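Local structure of YfkN protein (Bacillus subtilis subsp. subtilis, 3GVE) at residues A244-H249 with G288-K293; L58-G63 with V165-F170. The protein belongs to the calcineurin-like phosphoesterase family of metal-dependent proteins and carries one manganese and one magnesium ion side by side. All coordinates share one frame; numbering follows the deposited sequence.

Interaction 1: A244-H249 with G288-K293; sequences AIISGH and GVIDLK. With MG (magnesium ion), chain D.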
loop_
_atom_site.group_PDB
_atom_site.type_symbol
_atom_site.label_atom_id
_atom_site.label_comp_id
_atom_site.label_asym_id
_atom_site.label_seq_id
_atom_site.Cartn_x
_atom_site.Cartn_y
_atom_site.Cartn_z
ATOM N N ALA A 244 25.449 8.044 -13.381
ATOM C CA ALA A 244 24.780 7.183 -12.401
ATOM C C ALA A 244 23.304 7.500 -12.418
ATOM O O ALA A 244 22.938 8.646 -12.551
ATOM C CB ALA A 244 25.349 7.441 -11.021
ATOM N N ILE A 245 22.484 6.467 -12.252
ATOM C CA ILE A 245 21.031 6.616 -12.228
ATOM C C ILE A 245 20.435 5.974 -10.982
ATOM O O ILE A 245 20.642 4.805 -10.716
ATOM C CB ILE A 245 20.367 5.986 -13.477
ATOM C CG1 ILE A 245 20.891 6.658 -14.752
ATOM C CG2 ILE A 245 18.845 6.113 -13.388
ATOM C CD1 ILE A 245 20.535 5.881 -16.057
ATOM N N ILE A 246 19.687 6.769 -10.234
ATOM C CA ILE A 246 18.844 6.260 -9.167
ATOM C C ILE A 246 17.434 6.106 -9.763
ATOM O O ILE A 246 16.903 7.041 -10.340
ATOM C CB ILE A 246 18.793 7.217 -7.962
ATOM C CG1 ILE A 246 20.196 7.706 -7.549
ATOM C CG2 ILE A 246 18.060 6.562 -6.790
ATOM C CD1 ILE A 246 21.217 6.616 -7.364
ATOM N N SER A 247 16.859 4.919 -9.607
ATOM C CA SER A 247 15.558 4.608 -10.149
ATOM C C SER A 247 14.641 4.303 -8.981
ATOM O O SER A 247 15.053 3.961 -7.907
ATOM C CB SER A 247 15.683 3.409 -11.099
ATOM O OG SER A 247 14.441 2.986 -11.630
ATOM N N GLY A 248 13.365 4.445 -9.238
ATOM C CA GLY A 248 12.308 4.177 -8.264
ATOM C C GLY A 248 10.972 3.928 -8.964
ATOM O O GLY A 248 10.936 3.336 -10.028
ATOM N N HIS A 249 9.922 4.427 -8.321
ATOM C CA HIS A 249 8.553 4.456 -8.799
ATOM C C HIS A 249 7.886 3.075 -8.781
ATOM O O HIS A 249 6.789 2.954 -8.299
ATOM C CB HIS A 249 8.468 5.132 -10.172
ATOM C CG HIS A 249 7.072 5.303 -10.674
ATOM N ND1 HIS A 249 6.122 6.043 -10.000
ATOM C CD2 HIS A 249 6.465 4.829 -11.789
ATOM C CE1 HIS A 249 4.992 6.016 -10.682
ATOM N NE2 HIS A 249 5.172 5.283 -11.768
ATOM N N GLY A 288 20.188 1.975 -1.766
ATOM C CA GLY A 288 20.926 1.858 -3.016
ATOM C C GLY A 288 22.350 2.340 -2.813
ATOM O O GLY A 288 22.589 3.295 -2.105
ATOM N N VAL A 289 23.285 1.676 -3.476
ATOM C CA VAL A 289 24.703 1.997 -3.343
ATOM C C VAL A 289 25.345 1.933 -4.714
ATOM O O VAL A 289 25.378 0.888 -5.324
ATOM C CB VAL A 289 25.433 1.013 -2.372
ATOM C CG1 VAL A 289 26.900 1.399 -2.213
ATOM C CG2 VAL A 289 24.736 0.975 -1.019
ATOM N N ILE A 290 25.843 3.068 -5.185
ATOM C CA ILE A 290 26.618 3.104 -6.415
ATOM C C ILE A 290 28.059 3.510 -6.117
ATOM O O ILE A 290 28.304 4.494 -5.458
ATOM C CB ILE A 290 26.001 4.077 -7.439
ATOM C CG1 ILE A 290 24.675 3.502 -7.948
ATOM C CG2 ILE A 290 26.958 4.358 -8.569
ATOM C CD1 ILE A 290 23.955 4.391 -8.948
ATOM N N ASP A 291 28.993 2.716 -6.616
ATOM C CA ASP A 291 30.418 3.015 -6.501
ATOM C C ASP A 291 30.926 3.437 -7.869
ATOM O O ASP A 291 30.691 2.770 -8.853
ATOM C CB ASP A 291 31.182 1.797 -5.973
ATOM C CG ASP A 291 30.807 1.471 -4.538
ATOM O OD1 ASP A 291 31.138 2.251 -3.652
ATOM O OD2 ASP A 291 30.133 0.454 -4.315
ATOM N N LEU A 292 31.591 4.583 -7.898
ATOM C CA LEU A 292 32.269 5.081 -9.094
ATOM C C LEU A 292 33.767 5.141 -8.836
ATOM O O LEU A 292 34.191 5.679 -7.837
ATOM C CB LEU A 292 31.784 6.481 -9.454
ATOM C CG LEU A 292 30.286 6.648 -9.763
ATOM C CD1 LEU A 292 29.929 8.076 -10.127
ATOM C CD2 LEU A 292 29.833 5.650 -10.841
ATOM N N LYS A 293 34.526 4.648 -9.833
ATOM C CA LYS A 293 36.032 4.904 -9.797
ATOM C C LYS A 293 36.281 5.902 -10.917
ATOM O O LYS A 293 36.104 5.649 -12.074
ATOM C CB LYS A 293 36.797 3.628 -10.040
ATOM C CG LYS A 293 36.642 2.673 -8.973
ATOM C CD LYS A 293 37.389 1.338 -9.190
ATOM C CE LYS A 293 37.212 0.386 -8.033
ATOM N NZ LYS A 293 37.964 -0.975 -8.292
HETATM MG MG MG D . 6.050 7.100 -7.828
HETATM O O HOH W 1 5.599 4.869 -6.948
#

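Interaction 2: L58-G63 with V165-F170; sequences LLVDNG and VGYIGF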
loop_
_atom_site.group_PDB
_atom_site.type_symbol
_atom_site.label_atom_id
_atom_site.label_comp_id
_atom_site.label_asym_id
_atom_site.label_seq_id
_atom_site.Cartn_x
_atom_site.Cartn_y
_atom_site.Cartn_z
ATOM N N LEU A 58 28.131 10.536 -1.045
ATOM C CA LEU A 58 26.983 11.395 -1.238
ATOM C C LEU A 58 25.728 10.621 -0.869
ATOM O O LEU A 58 25.715 9.411 -0.976
ATOM C CB LEU A 58 26.905 11.827 -2.703
ATOM C CG LEU A 58 28.164 12.523 -3.222
ATOM C CD1 LEU A 58 28.024 12.692 -4.727
ATOM C CD2 LEU A 58 28.362 13.882 -2.512
ATOM N N LEU A 59 24.688 11.347 -0.464
ATOM C CA LEU A 59 23.418 10.762 -0.063
ATOM C C LEU A 59 22.269 11.505 -0.757
ATOM O O LEU A 59 22.131 12.700 -0.652
ATOM C CB LEU A 59 23.280 10.824 1.461
ATOM C CG LEU A 59 21.914 10.423 2.044
ATOM C CD1 LEU A 59 21.599 8.946 1.772
ATOM C CD2 LEU A 59 21.911 10.705 3.552
ATOM N N VAL A 60 21.456 10.752 -1.480
ATOM C CA VAL A 60 20.368 11.335 -2.279
ATOM C C VAL A 60 19.059 10.599 -2.069
ATOM O O VAL A 60 19.035 9.419 -1.782
ATOM C CB VAL A 60 20.721 11.342 -3.796
ATOM C CG1 VAL A 60 22.029 12.121 -4.022
ATOM C CG2 VAL A 60 20.847 9.930 -4.349
ATOM N N ASP A 61 17.972 11.334 -2.214
ATOM C CA ASP A 61 16.639 10.732 -2.201
ATOM C C ASP A 61 15.988 10.860 -3.564
ATOM O O ASP A 61 16.151 11.869 -4.232
ATOM C CB ASP A 61 15.735 11.388 -1.168
ATOM C CG ASP A 61 14.399 10.689 -1.069
ATOM O OD1 ASP A 61 14.340 9.558 -0.557
ATOM O OD2 ASP A 61 13.425 11.248 -1.558
ATOM N N ASN A 62 15.233 9.838 -3.944
ATOM C CA ASN A 62 14.630 9.782 -5.271
ATOM C C ASN A 62 13.135 10.088 -5.389
ATOM O O ASN A 62 12.546 9.822 -6.424
ATOM C CB ASN A 62 14.932 8.419 -5.906
ATOM C CG ASN A 62 15.009 8.486 -7.430
ATOM O OD1 ASN A 62 15.558 9.426 -7.991
ATOM N ND2 ASN A 62 14.466 7.456 -8.099
ATOM N N GLY A 63 12.542 10.667 -4.343
ATOM C CA GLY A 63 11.151 11.093 -4.403
ATOM C C GLY A 63 10.137 10.065 -3.916
ATOM O O GLY A 63 10.498 8.988 -3.475
ATOM N N VAL A 165 30.026 17.842 -9.130
ATOM C CA VAL A 165 28.940 16.850 -9.196
ATOM C C VAL A 165 27.647 17.568 -9.459
ATOM O O VAL A 165 27.263 18.506 -8.730
ATOM C CB VAL A 165 28.851 16.073 -7.877
ATOM C CG1 VAL A 165 27.780 14.965 -7.920
ATOM C CG2 VAL A 165 30.221 15.403 -7.597
ATOM N N GLY A 166 26.941 17.116 -10.458
ATOM C CA GLY A 166 25.639 17.630 -10.822
ATOM C C GLY A 166 24.502 16.678 -10.490
ATOM O O GLY A 166 24.692 15.446 -10.618
ATOM N N TYR A 167 23.366 17.191 -10.088
ATOM C CA TYR A 167 22.196 16.367 -9.882
ATOM C C TYR A 167 21.104 16.897 -10.787
ATOM O O TYR A 167 20.877 18.091 -10.853
ATOM C CB TYR A 167 21.729 16.456 -8.434
ATOM C CG TYR A 167 22.787 16.105 -7.400
ATOM C CD1 TYR A 167 22.956 14.805 -6.946
ATOM C CD2 TYR A 167 23.604 17.094 -6.869
ATOM C CE1 TYR A 167 23.926 14.504 -5.997
ATOM C CE2 TYR A 167 24.560 16.802 -5.915
ATOM C CZ TYR A 167 24.715 15.509 -5.482
ATOM O OH TYR A 167 25.670 15.232 -4.527
ATOM N N ILE A 168 20.415 15.978 -11.441
ATOM C CA ILE A 168 19.248 16.292 -12.254
ATOM C C ILE A 168 18.150 15.305 -11.877
ATOM O O ILE A 168 18.427 14.167 -11.567
ATOM C CB ILE A 168 19.576 16.204 -13.777
ATOM C CG1 ILE A 168 18.378 16.651 -14.632
ATOM C CG2 ILE A 168 20.059 14.795 -14.177
ATOM C CD1 ILE A 168 18.722 16.859 -16.133
ATOM N N GLY A 169 16.905 15.752 -11.907
ATOM C CA GLY A 169 15.795 14.887 -11.515
ATOM C C GLY A 169 14.663 14.880 -12.525
ATOM O O GLY A 169 14.463 15.833 -13.235
ATOM N N PHE A 170 13.922 13.782 -12.539
ATOM C CA PHE A 170 12.793 13.551 -13.451
ATOM C C PHE A 170 11.614 12.897 -12.751
ATOM O O PHE A 170 11.796 12.071 -11.874
ATOM C CB PHE A 170 13.207 12.650 -14.627
ATOM C CG PHE A 170 14.481 13.066 -15.272
ATOM C CD1 PHE A 170 14.517 14.129 -16.160
ATOM C CD2 PHE A 170 15.647 12.411 -14.973
ATOM C CE1 PHE A 170 15.707 14.517 -16.739
ATOM C CE2 PHE A 170 16.840 12.788 -15.554
ATOM C CZ PHE A 170 16.870 13.853 -16.444
#

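Interaction 1: A244-H249 with G288-K293
Ile-290 meets segment 244-249 mainly with its terminal methyl CD1. That methyl touches three neighbours. CB of Ala-244 lies 3.9 Å from Ile-290 CD1. The methyl tip of Ile-246, its CD1, is also 3.9 Å from Ile-290 CD1, and the two side chains approach at a slant. The third neighbour is polar: the backbone O of Ile-245 sits 3.8 Å from Ile-290 CD1, a van der Waals contact. Torsions explain the reach of Ile-290. Its CG1 is anti to the carbonyl carbon and its chain is extended (chi2 179°), which carries CD1 across to the other strand. Ile-246 is folded instead (chi2 -51°), and this brings its CD1 nearer than its CB direction alone would suggest.

The two strands run antiparallel, at 177°, with axes 8.9 Å apart. They belong to different sheets, with no backbone pairing between them; side chains do most of the bridging. Val-278 of strand 275-280 touches both isoleucines. Ile-14 and Ala-16 of strand 9-17 pack on Ala-244 and Ile-246. Beyond the packed part, segment 244-249 runs into the metal site. His-249 ND1 binds magnesium at 2.4 Å, and Asp-64, Asn-108 and His-216 are its other protein ligands. A water also binds magnesium and lies 2.6 Å from His-249 O, to which it probably donates. The metal at ND1 and Glu-229 at NE2 together restrain the rotation of the His-249 ring. The contact itself is apolar and buried, so it joins the two sheets of the metallophosphoesterase sandwich by methyl packing, close behind a loop that carries a metal ligand.

Interaction 2: L58-G63 with V165-F170
The hydroxyl oxygen of Tyr-167, a polar atom, packs against the side-chain carbons of Leu-58. Tyr-167 OH lies 3.5 Å from Leu-58 CD1 and 3.6 Å from Leu-58 CD2, so both branches of the leucine meet it from the same side. The ring also meets Val-60, whose CG1 comes obliquely to within 3.6 Å of Tyr-167 CE1. Tyr-167 CG is anti to its carbonyl carbon (chi1 -56°), and the ring extends from there back toward Leu-58. At the start of the contact Leu-58 and Val-165 reach toward each other tip to tip, with Leu-58 CD1 3.9 Å from Val-165 CG1. Where strand 57-61 ends, the backbone N of Gly-63 donates to Asp-61 OD2 at 3.0 Å. This is an Asx turn, and the oxygen is met from above the carboxylate plane. Thr-17 bonds to Asp-61 OD1, so both carboxylate oxygens are engaged. The strands run nearly parallel, at 13°, with axes 10.5 Å apart in separate sheets. Strand 57-61 pairs with strand 9-17. Strands 146-154 and 210-215 supply further side-chain neighbours to the contact, while Ile-168 and Phe-170 pack on helix 192-205.

Overall arrangement
From the N terminus, strand 57-61 comes first, at one margin of the four-stranded sheet. Interaction 2 closes a long loop from there to strand 160-170 of the other sheet. Interaction 1 opens later, at strand 244-247 of that other sheet, and closes a shorter loop at strand 286-297, back in the four-stranded one. The loops follow in series and neither nest nor cross. Together they tie the same two sheets twice, in opposite chain order. Their centres lie 9 Å apart. They touch directly: Ile-246 CG1 packs 4.0 Å from Val-60 CG2, and Asn-62 lies against the backbone of 246-248.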